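Local coordinates for TRAP dicarboxylate transporter-DctP subunit (Rhodobacter sphaeroides, PDB 4PE3), which probably captures a small organic acid in the periplasm and hands it to the membrane components of a TRAP transporter, as solute-binding proteins of this family do, at residues Ser198-Lys206 / Asp222-Pro230; Asp90-Phe99 / Leu242-Lys251. All blocks are in the same frame, centred on the assembly; numbering follows the deposited sequence. Where two conformers were deposited one is given.

The two contacts lie on opposite sides of the chain's centre, their own centres about 34 Å apart. Contact 2 is core: strands 91-95 and 243-248 are adjacent, antiparallel members of the five-stranded mixed sheet, joined by backbone hydrogen bonds and a buried carboxylate network. Contact 1 is partly buried, nearer the surface, and made by short helices packed beside the four-stranded sheet; apolar and CH-pi contacts join its segments, with one water between them. Helix 225-228 of contact 1 is followed directly in the chain by strand 243-248 of contact 2, so one connection leads from the helical contact into the larger sheet.

Contact 1: Ser198-Lys206 / Asp222-Pro230. With ZN (zinc ion), chain H; ZN (zinc ion), chain I; IMD (imidazole), chain B.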
loop_
_atom_site.group_PDB
_atom_site.type_symbol
_atom_site.label_atom_id
_atom_site.label_comp_id
_atom_site.label_asym_id
_atom_site.label_seq_id
_atom_site.Cartn_x
_atom_site.Cartn_y
_atom_site.Cartn_z
ATOM N N SER A 198 -8.635 -4.654 16.924
ATOM C CA SER A 198 -9.841 -4.497 17.700
ATOM C C SER A 198 -9.555 -4.022 19.113
ATOM O O SER A 198 -10.484 -3.725 19.844
ATOM C CB SER A 198 -10.598 -5.831 17.774
ATOM O OG SER A 198 -9.830 -6.826 18.434
ATOM N N GLU A 199 -8.275 -3.941 19.491
ATOM C CA GLU A 199 -7.891 -3.517 20.834
ATOM C C GLU A 199 -7.215 -2.150 20.840
ATOM O O GLU A 199 -6.837 -1.631 21.887
ATOM C CB GLU A 199 -6.987 -4.571 21.480
ATOM C CG GLU A 199 -7.674 -5.926 21.641
ATOM C CD GLU A 199 -6.809 -6.987 22.283
ATOM O OE1 GLU A 199 -6.100 -6.638 23.233
ATOM O OE2 GLU A 199 -6.849 -8.150 21.822
ATOM N N VAL A 200 -7.090 -1.529 19.681
ATOM C CA VAL A 200 -6.387 -0.254 19.615
ATOM C C VAL A 200 -7.127 0.857 20.363
ATOM O O VAL A 200 -6.525 1.596 21.133
ATOM C CB VAL A 200 -6.141 0.156 18.163
ATOM C CG1 VAL A 200 -5.625 1.579 18.062
ATOM C CG2 VAL A 200 -5.144 -0.828 17.532
ATOM N N TYR A 201 -8.437 0.964 20.153
ATOM C CA TYR A 201 -9.221 2.042 20.736
ATOM C C TYR A 201 -9.123 1.999 22.261
ATOM O O TYR A 201 -8.804 3.008 22.909
ATOM C CB TYR A 201 -10.679 1.931 20.281
ATOM C CG TYR A 201 -11.592 3.030 20.773
ATOM C CD1 TYR A 201 -12.158 2.975 22.034
ATOM C CD2 TYR A 201 -11.905 4.100 19.971
ATOM C CE1 TYR A 201 -12.978 3.978 22.491
ATOM C CE2 TYR A 201 -12.733 5.113 20.420
ATOM C CZ TYR A 201 -13.275 5.034 21.680
ATOM O OH TYR A 201 -14.122 6.032 22.139
ATOM N N THR A 202 -9.411 0.848 22.855
ATOM C CA THR A 202 -9.394 0.761 24.301
ATOM C C THR A 202 -7.994 0.956 24.854
ATOM O O THR A 202 -7.808 1.573 25.904
ATOM C CB THR A 202 -10.017 -0.560 24.821
ATOM O OG1 THR A 202 -9.338 -1.686 24.263
ATOM C CG2 THR A 202 -11.472 -0.626 24.451
ATOM N N SER A 203 -6.987 0.471 24.130
ATOM C CA SER A 203 -5.605 0.618 24.577
ATOM C C SER A 203 -5.166 2.078 24.593
ATOM O O SER A 203 -4.408 2.485 25.472
ATOM C CB SER A 203 -4.676 -0.213 23.697
ATOM O OG SER A 203 -4.944 -1.590 23.880
ATOM N N LEU A 204 -5.634 2.859 23.626
ATOM C CA LEU A 204 -5.406 4.311 23.665
ATOM C C LEU A 204 -6.083 4.902 24.892
ATOM O O LEU A 204 -5.477 5.650 25.661
ATOM C CB LEU A 204 -5.980 4.987 22.433
ATOM C CG LEU A 204 -5.155 4.864 21.174
ATOM C CD1 LEU A 204 -5.961 5.191 19.933
ATOM C CD2 LEU A 204 -3.895 5.780 21.236
ATOM N N ASP A 205 -7.346 4.564 25.093
ATOM C CA ASP A 205 -8.093 5.168 26.187
ATOM C C ASP A 205 -7.434 4.872 27.516
ATOM O O ASP A 205 -7.385 5.727 28.416
ATOM C CB ASP A 205 -9.531 4.641 26.197
ATOM C CG ASP A 205 -10.546 5.720 25.937
ATOM O OD1 ASP A 205 -10.154 6.846 25.538
ATOM O OD2 ASP A 205 -11.740 5.440 26.135
ATOM N N LYS A 206 -6.917 3.658 27.660
ATOM C CA LYS A 206 -6.335 3.210 28.914
ATOM C C LYS A 206 -4.892 3.665 29.125
ATOM O O LYS A 206 -4.360 3.518 30.220
ATOM C CB LYS A 206 -6.417 1.686 29.026
ATOM C CG LYS A 206 -7.839 1.159 29.175
ATOM C CD LYS A 206 -7.883 -0.373 29.168
ATOM C CE LYS A 206 -9.296 -0.901 29.380
ATOM N NZ LYS A 206 -9.802 -0.639 30.758
ATOM N N ASP A 222 -13.890 7.524 11.530
ATOM C CA ASP A 222 -15.156 6.830 11.771
ATOM C C ASP A 222 -15.115 5.977 13.020
ATOM O O ASP A 222 -16.154 5.773 13.675
ATOM C CB ASP A 222 -15.498 5.902 10.608
ATOM C CG ASP A 222 -16.255 6.576 9.506
ATOM O OD1 ASP A 222 -16.610 7.766 9.580
ATOM O OD2 ASP A 222 -16.521 5.867 8.506
ATOM N N THR A 223 -13.937 5.468 13.351
ATOM C CA THR A 223 -13.761 4.554 14.454
ATOM C C THR A 223 -13.736 5.301 15.800
ATOM O O THR A 223 -13.904 4.701 16.864
ATOM C CB THR A 223 -12.516 3.661 14.194
ATOM O OG1 THR A 223 -12.723 2.896 12.985
ATOM C CG2 THR A 223 -12.278 2.710 15.328
ATOM N N GLY A 224 -13.603 6.626 15.749
ATOM C CA GLY A 224 -13.476 7.435 16.943
ATOM C C GLY A 224 -12.044 7.625 17.445
ATOM O O GLY A 224 -11.824 8.279 18.466
HETATM N N MSE A 225 -11.078 7.040 16.741
HETATM C CA MSE A 225 -9.667 7.160 17.107
HETATM C C MSE A 225 -9.242 8.620 17.313
HETATM O O MSE A 225 -8.604 8.961 18.317
HETATM C CB MSE A 225 -8.775 6.582 16.008
HETATM C CG MSE A 225 -8.904 5.108 15.758
HETATM SE SE MSE A 225 -8.648 4.084 17.395
HETATM C CE MSE A 225 -8.896 2.321 16.644
ATOM N N ASN A 226 -9.578 9.476 16.360
ATOM C CA ASN A 226 -9.114 10.857 16.361
ATOM C C ASN A 226 -9.822 11.679 17.426
ATOM O O ASN A 226 -9.327 12.745 17.816
ATOM C CB ASN A 226 -9.321 11.485 15.001
ATOM C CG ASN A 226 -8.502 10.806 13.913
ATOM O OD1 ASN A 226 -7.430 10.264 14.166
ATOM N ND2 ASN A 226 -9.007 10.842 12.711
ATOM N N ASP A 227 -10.958 11.191 17.915
ATOM C CA ASP A 227 -11.652 11.858 18.991
ATOM C C ASP A 227 -10.956 11.612 20.334
ATOM O O ASP A 227 -10.821 12.532 21.142
ATOM C CB ASP A 227 -13.098 11.397 19.102
ATOM C CG ASP A 227 -13.966 11.872 17.965
ATOM O OD1 ASP A 227 -13.501 12.272 16.898
ATOM O OD2 ASP A 227 -15.192 11.832 18.154
ATOM N N ILE A 228 -10.510 10.384 20.569
ATOM C CA ILE A 228 -9.829 10.038 21.810
ATOM C C ILE A 228 -8.323 10.367 21.768
ATOM O O ILE A 228 -7.682 10.480 22.819
ATOM C CB ILE A 228 -10.062 8.560 22.205
ATOM C CG1 ILE A 228 -9.477 7.600 21.192
ATOM C CG2 ILE A 228 -11.568 8.300 22.387
ATOM C CD1 ILE A 228 -9.501 6.154 21.661
ATOM N N ALA A 229 -7.806 10.592 20.566
ATOM C CA ALA A 229 -6.380 10.846 20.321
ATOM C C ALA A 229 -6.333 11.990 19.319
ATOM O O ALA A 229 -6.344 11.784 18.108
ATOM C CB ALA A 229 -5.716 9.595 19.785
ATOM N N PRO A 230 -6.349 13.234 19.819
ATOM C CA PRO A 230 -6.725 14.375 18.977
ATOM C C PRO A 230 -5.564 15.062 18.234
ATOM O O PRO A 230 -5.707 16.212 17.859
ATOM C CB PRO A 230 -7.408 15.323 19.980
ATOM C CG PRO A 230 -6.729 15.028 21.269
ATOM C CD PRO A 230 -6.382 13.573 21.263
HETATM ZN ZN ZN H . -17.889 6.495 7.203
HETATM ZN ZN ZN I . -16.307 11.283 19.582
HETATM N N1 IMD B . -3.538 -8.712 22.815
HETATM C C2 IMD B . -3.668 -9.708 21.926
HETATM N N3 IMD B . -2.530 -9.773 21.199
HETATM C C4 IMD B . -1.670 -8.822 21.644
HETATM C C5 IMD B . -2.318 -8.150 22.672
HETATM O O HOH W 1 -7.405 8.369 24.830
#
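Tyr201 on helix 200-206 turns one face of its ring to Ile228 on helix 225-228, a CH-pi contact at the centre of this helix-to-helix packing in the solute-binding protein fold. The methyl CD1 of Ile228 stands 3.6 Å from the ring centroid, only 15° off the normal, and is displaced toward the rim on the CD2-CE2 side. With CG anti to the backbone N (chi1 -178°), the Tyr201 ring swings over to the 222-230 segment, where Ile228 CD1 lies over that face; the branch methyl Ile228 CG2 then lies 3.4 Å from Tyr201 OH. A beta-branched isoleucine suits the place, since its two arms touch different parts of one ring while CD1 also meets Leu204 CB at 3.8 Å, the two side chains crossing at about a right angle.

In the conformer given, the selenomethionine Met225 packs beside this pair. Its chain bends at chi2 (-54°), bringing CE to 3.6 Å from Val200 CG1 and SE to 3.9 Å from Leu204 CD1. The same SE makes an oblique Met-aromatic contact with the Tyr201 ring. Behind this apolar group, Leu204, Met225 and Ala229 all touch Val158 of strand 157-159, so the helices close over an edge strand of the smaller sheet.

Gly224 ends helix 217-223 in a Schellman motif and serves as N-cap of the next helix; its positive phi suits glycine. Away from the helix-helix interface, Asp222 OD2 and Asp227 OD2 each bind a zinc ion at the surface. Between the segments, one water lies 3.2 Å from Asp205 OD1 and 2.9 Å from Ile228 O, within hydrogen-bonding distance of both.

Contact 2: Asp90-Phe99 / Leu242-Lys251; sequences DGHITDTSYF and LVEVSMNKQK
Leu242 opens the pairing of segment 242-251 with 90-99: its carbonyl O takes a weak bond from Thr96 N, and its CD2 lies 3.4 Å from Thr96 OG1. From here strand 243-248 runs antiparallel to strand 91-95, inside the five-stranded sheet of this periplasmic-binding-protein fold. Val243 packs CG1 against Ile93 CG2 at 3.6 Å, a beta-branched pair well suited to a strand.

Glu244 holds the centre. Its backbone N and O pair with Thr94, while its side chain, with CG between the backbone N and carbonyl carbon (chi1 64°), reaches Thr96 and His92 across the pairing. OE1 accepts from Thr96 OG1 at 2.8 Å on the anti side. OE2 accepts from His92 NE2 at 2.9 Å, the nitrogen lying above the carboxylate plane although OE2 is in the plane of the imidazole; the two planes stand 89° apart. With ND1 bonded to Thr80 OG1 as well, the ring is held at both nitrogens, which helps fix its rotation, and Thr94 CG2 covers one ring face.

Val245 lies alongside Ile93. Ser246 exchanges backbone bonds with His92, and its OG reaches Glu244 OE2 from the opposite face to NE2. Opposite Met247, a selenomethionine, Gly91 allows the backbones to approach to 3.7 Å between CA atoms. Asn248 N bonds to Asp90 O, and its OD1 caps the following helix through Lys251 N.

Three side-chain donors thus hold the buried Glu244 carboxylate and alone would probably stabilise a negative charge; an acetate, probably from the crystallisation liquor, lies about 3 Å from this side chain, could offset that effect and may mark a pocket.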
loop_
_atom_site.group_PDB
_atom_site.type_symbol
_atom_site.label_atom_id
_atom_site.label_comp_id
_atom_site.label_asym_id
_atom_site.label_seq_id
_atom_site.Cartn_x
_atom_site.Cartn_y
_atom_site.Cartn_z
ATOM N N ASP A 90 -6.825 -16.743 -13.879
ATOM C CA ASP A 90 -6.008 -16.047 -14.877
ATOM C C ASP A 90 -5.248 -14.837 -14.346
ATOM O O ASP A 90 -4.287 -14.400 -14.976
ATOM C CB ASP A 90 -6.883 -15.617 -16.048
ATOM C CG ASP A 90 -7.548 -16.790 -16.718
ATOM O OD1 ASP A 90 -6.847 -17.731 -17.145
ATOM O OD2 ASP A 90 -8.795 -16.800 -16.790
ATOM N N GLY A 91 -5.661 -14.285 -13.216
ATOM C CA GLY A 91 -4.938 -13.177 -12.628
ATOM C C GLY A 91 -5.362 -12.955 -11.202
ATOM O O GLY A 91 -6.198 -13.689 -10.652
ATOM N N HIS A 92 -4.769 -11.937 -10.590
ATOM C CA HIS A 92 -5.170 -11.501 -9.251
ATOM C C HIS A 92 -5.044 -10.009 -9.067
ATOM O O HIS A 92 -4.332 -9.324 -9.825
ATOM C CB HIS A 92 -4.432 -12.268 -8.132
ATOM C CG HIS A 92 -2.939 -12.087 -8.098
ATOM N ND1 HIS A 92 -2.131 -12.981 -7.437
ATOM C CD2 HIS A 92 -2.125 -11.101 -8.553
ATOM C CE1 HIS A 92 -0.871 -12.577 -7.518
ATOM N NE2 HIS A 92 -0.842 -11.450 -8.203
ATOM N N ILE A 93 -5.772 -9.510 -8.078
ATOM C CA ILE A 93 -5.619 -8.146 -7.595
ATOM C C ILE A 93 -5.384 -8.353 -6.117
ATOM O O ILE A 93 -6.316 -8.672 -5.376
ATOM C CB ILE A 93 -6.873 -7.281 -7.852
ATOM C CG1 ILE A 93 -7.247 -7.261 -9.333
ATOM C CG2 ILE A 93 -6.614 -5.870 -7.331
ATOM C CD1 ILE A 93 -8.476 -6.446 -9.672
ATOM N N THR A 94 -4.136 -8.214 -5.662
ATOM C CA THR A 94 -3.805 -8.686 -4.331
ATOM C C THR A 94 -2.654 -7.927 -3.668
ATOM O O THR A 94 -1.948 -7.165 -4.310
ATOM C CB THR A 94 -3.493 -10.202 -4.358
ATOM O OG1 THR A 94 -3.534 -10.714 -3.023
ATOM C CG2 THR A 94 -2.122 -10.466 -4.975
ATOM N N ASP A 95 -2.510 -8.164 -2.380
ATOM C CA ASP A 95 -1.529 -7.498 -1.539
ATOM C C ASP A 95 -0.221 -8.201 -1.746
ATOM O O ASP A 95 -0.038 -9.346 -1.337
ATOM C CB ASP A 95 -1.987 -7.658 -0.086
ATOM C CG ASP A 95 -1.179 -6.858 0.901
ATOM O OD1 ASP A 95 0.051 -6.748 0.758
ATOM O OD2 ASP A 95 -1.804 -6.360 1.868
ATOM N N THR A 96 0.727 -7.512 -2.374
ATOM C CA THR A 96 2.026 -8.101 -2.699
ATOM C C THR A 96 2.803 -8.523 -1.447
ATOM O O THR A 96 3.628 -9.436 -1.496
ATOM C CB THR A 96 2.839 -7.112 -3.570
ATOM O OG1 THR A 96 2.097 -6.848 -4.765
ATOM C CG2 THR A 96 4.230 -7.647 -3.928
ATOM N N SER A 97 2.492 -7.914 -0.308
ATOM C CA SER A 97 3.150 -8.293 0.930
ATOM C C SER A 97 2.841 -9.735 1.342
ATOM O O SER A 97 3.596 -10.323 2.118
ATOM C CB SER A 97 2.771 -7.339 2.058
ATOM O OG SER A 97 1.479 -7.613 2.526
ATOM N N TYR A 98 1.764 -10.302 0.811
ATOM C CA TYR A 98 1.424 -11.690 1.104
ATOM C C TYR A 98 2.524 -12.665 0.709
ATOM O O TYR A 98 2.573 -13.799 1.193
ATOM C CB TYR A 98 0.155 -12.082 0.361
ATOM C CG TYR A 98 -1.134 -11.465 0.869
ATOM C CD1 TYR A 98 -1.245 -10.954 2.157
ATOM C CD2 TYR A 98 -2.244 -11.402 0.049
ATOM C CE1 TYR A 98 -2.449 -10.404 2.610
ATOM C CE2 TYR A 98 -3.434 -10.863 0.490
ATOM C CZ TYR A 98 -3.524 -10.361 1.763
ATOM O OH TYR A 98 -4.724 -9.829 2.185
ATOM N N PHE A 99 3.434 -12.218 -0.150
ATOM C CA PHE A 99 4.425 -13.129 -0.716
ATOM C C PHE A 99 5.817 -12.911 -0.144
ATOM O O PHE A 99 6.804 -13.420 -0.690
ATOM C CB PHE A 99 4.370 -13.016 -2.245
ATOM C CG PHE A 99 2.964 -13.118 -2.788
ATOM C CD1 PHE A 99 2.232 -14.280 -2.606
ATOM C CD2 PHE A 99 2.372 -12.065 -3.464
ATOM C CE1 PHE A 99 0.922 -14.376 -3.065
ATOM C CE2 PHE A 99 1.061 -12.160 -3.927
ATOM C CZ PHE A 99 0.347 -13.329 -3.738
ATOM N N LEU A 242 1.063 -1.735 -1.404
ATOM C CA LEU A 242 1.008 -1.955 -2.848
ATOM C C LEU A 242 0.087 -3.125 -3.147
ATOM O O LEU A 242 0.281 -4.219 -2.628
ATOM C CB LEU A 242 2.414 -2.247 -3.389
ATOM C CG LEU A 242 2.662 -2.228 -4.887
ATOM C CD1 LEU A 242 4.136 -2.080 -5.221
ATOM C CD2 LEU A 242 2.151 -3.512 -5.488
ATOM N N VAL A 243 -0.927 -2.859 -3.961
ATOM C CA VAL A 243 -1.796 -3.911 -4.493
ATOM C C VAL A 243 -1.461 -4.082 -5.968
ATOM O O VAL A 243 -1.434 -3.116 -6.742
ATOM C CB VAL A 243 -3.276 -3.563 -4.276
ATOM C CG1 VAL A 243 -4.170 -4.368 -5.163
ATOM C CG2 VAL A 243 -3.614 -3.784 -2.833
ATOM N N GLU A 244 -1.074 -5.295 -6.333
ATOM C CA GLU A 244 -0.708 -5.573 -7.712
ATOM C C GLU A 244 -1.895 -6.107 -8.502
ATOM O O GLU A 244 -2.742 -6.833 -7.945
ATOM C CB GLU A 244 0.415 -6.615 -7.781
ATOM C CG GLU A 244 0.056 -7.999 -7.238
ATOM C CD GLU A 244 1.206 -8.978 -7.341
ATOM O OE1 GLU A 244 1.978 -9.103 -6.367
ATOM O OE2 GLU A 244 1.353 -9.642 -8.406
ATOM N N VAL A 245 -1.963 -5.719 -9.776
ATOM C CA VAL A 245 -2.860 -6.328 -10.756
ATOM C C VAL A 245 -1.934 -7.050 -11.722
ATOM O O VAL A 245 -1.121 -6.424 -12.407
ATOM C CB VAL A 245 -3.689 -5.272 -11.519
ATOM C CG1 VAL A 245 -4.588 -5.900 -12.537
ATOM C CG2 VAL A 245 -4.520 -4.445 -10.540
ATOM N N SER A 246 -2.034 -8.372 -11.721
ATOM C CA SER A 246 -1.122 -9.232 -12.474
ATOM C C SER A 246 -1.885 -10.410 -13.064
ATOM O O SER A 246 -2.941 -10.790 -12.537
ATOM C CB SER A 246 -0.043 -9.773 -11.554
ATOM O OG SER A 246 0.639 -8.710 -10.908
HETATM N N MSE A 247 -1.354 -11.023 -14.119
HETATM C CA MSE A 247 -2.061 -12.123 -14.765
HETATM C C MSE A 247 -1.087 -13.126 -15.334
HETATM O O MSE A 247 0.141 -12.909 -15.358
HETATM C CB MSE A 247 -2.999 -11.597 -15.849
HETATM C CG MSE A 247 -2.361 -11.185 -17.162
HETATM SE SE MSE A 247 -3.708 -10.853 -18.538
HETATM C CE MSE A 247 -4.221 -12.704 -18.792
ATOM N N ASN A 248 -1.631 -14.224 -15.812
ATOM C CA ASN A 248 -0.855 -15.279 -16.404
ATOM C C ASN A 248 -0.022 -14.726 -17.537
ATOM O O ASN A 248 -0.533 -14.104 -18.447
ATOM C CB ASN A 248 -1.800 -16.350 -16.940
ATOM C CG ASN A 248 -1.048 -17.494 -17.609
ATOM O OD1 ASN A 248 -0.568 -17.382 -18.738
ATOM N ND2 ASN A 248 -0.908 -18.571 -16.879
ATOM N N LYS A 249 1.288 -14.938 -17.496
ATOM C CA LYS A 249 2.163 -14.289 -18.462
ATOM C C LYS A 249 2.051 -14.872 -19.874
ATOM O O LYS A 249 2.071 -14.137 -20.850
ATOM C CB LYS A 249 3.598 -14.364 -18.006
ATOM C CG LYS A 249 4.550 -13.616 -18.953
ATOM C CD LYS A 249 5.888 -13.454 -18.364
ATOM C CE LYS A 249 6.813 -12.897 -19.382
ATOM N NZ LYS A 249 6.318 -11.631 -19.969
ATOM N N GLN A 250 1.836 -16.182 -19.977
ATOM C CA GLN A 250 1.585 -16.801 -21.283
ATOM C C GLN A 250 0.349 -16.217 -21.950
ATOM O O GLN A 250 0.360 -15.906 -23.140
ATOM C CB GLN A 250 1.472 -18.318 -21.144
ATOM C CG GLN A 250 2.828 -18.973 -20.980
ATOM C CD GLN A 250 2.751 -20.469 -20.751
ATOM O OE1 GLN A 250 1.695 -21.078 -20.898
ATOM N NE2 GLN A 250 3.878 -21.065 -20.366
ATOM N N LYS A 251 -0.714 -16.009 -21.173
ATOM C CA LYS A 251 -1.937 -15.474 -21.756
ATOM C C LYS A 251 -1.749 -14.020 -22.123
ATOM O O LYS A 251 -2.220 -13.570 -23.156
ATOM C CB LYS A 251 -3.135 -15.675 -20.825
ATOM C CG LYS A 251 -3.529 -17.142 -20.674
ATOM C CD LYS A 251 -4.729 -17.340 -19.752
ATOM C CE LYS A 251 -5.023 -18.838 -19.600
ATOM N NZ LYS A 251 -5.357 -19.481 -20.878
#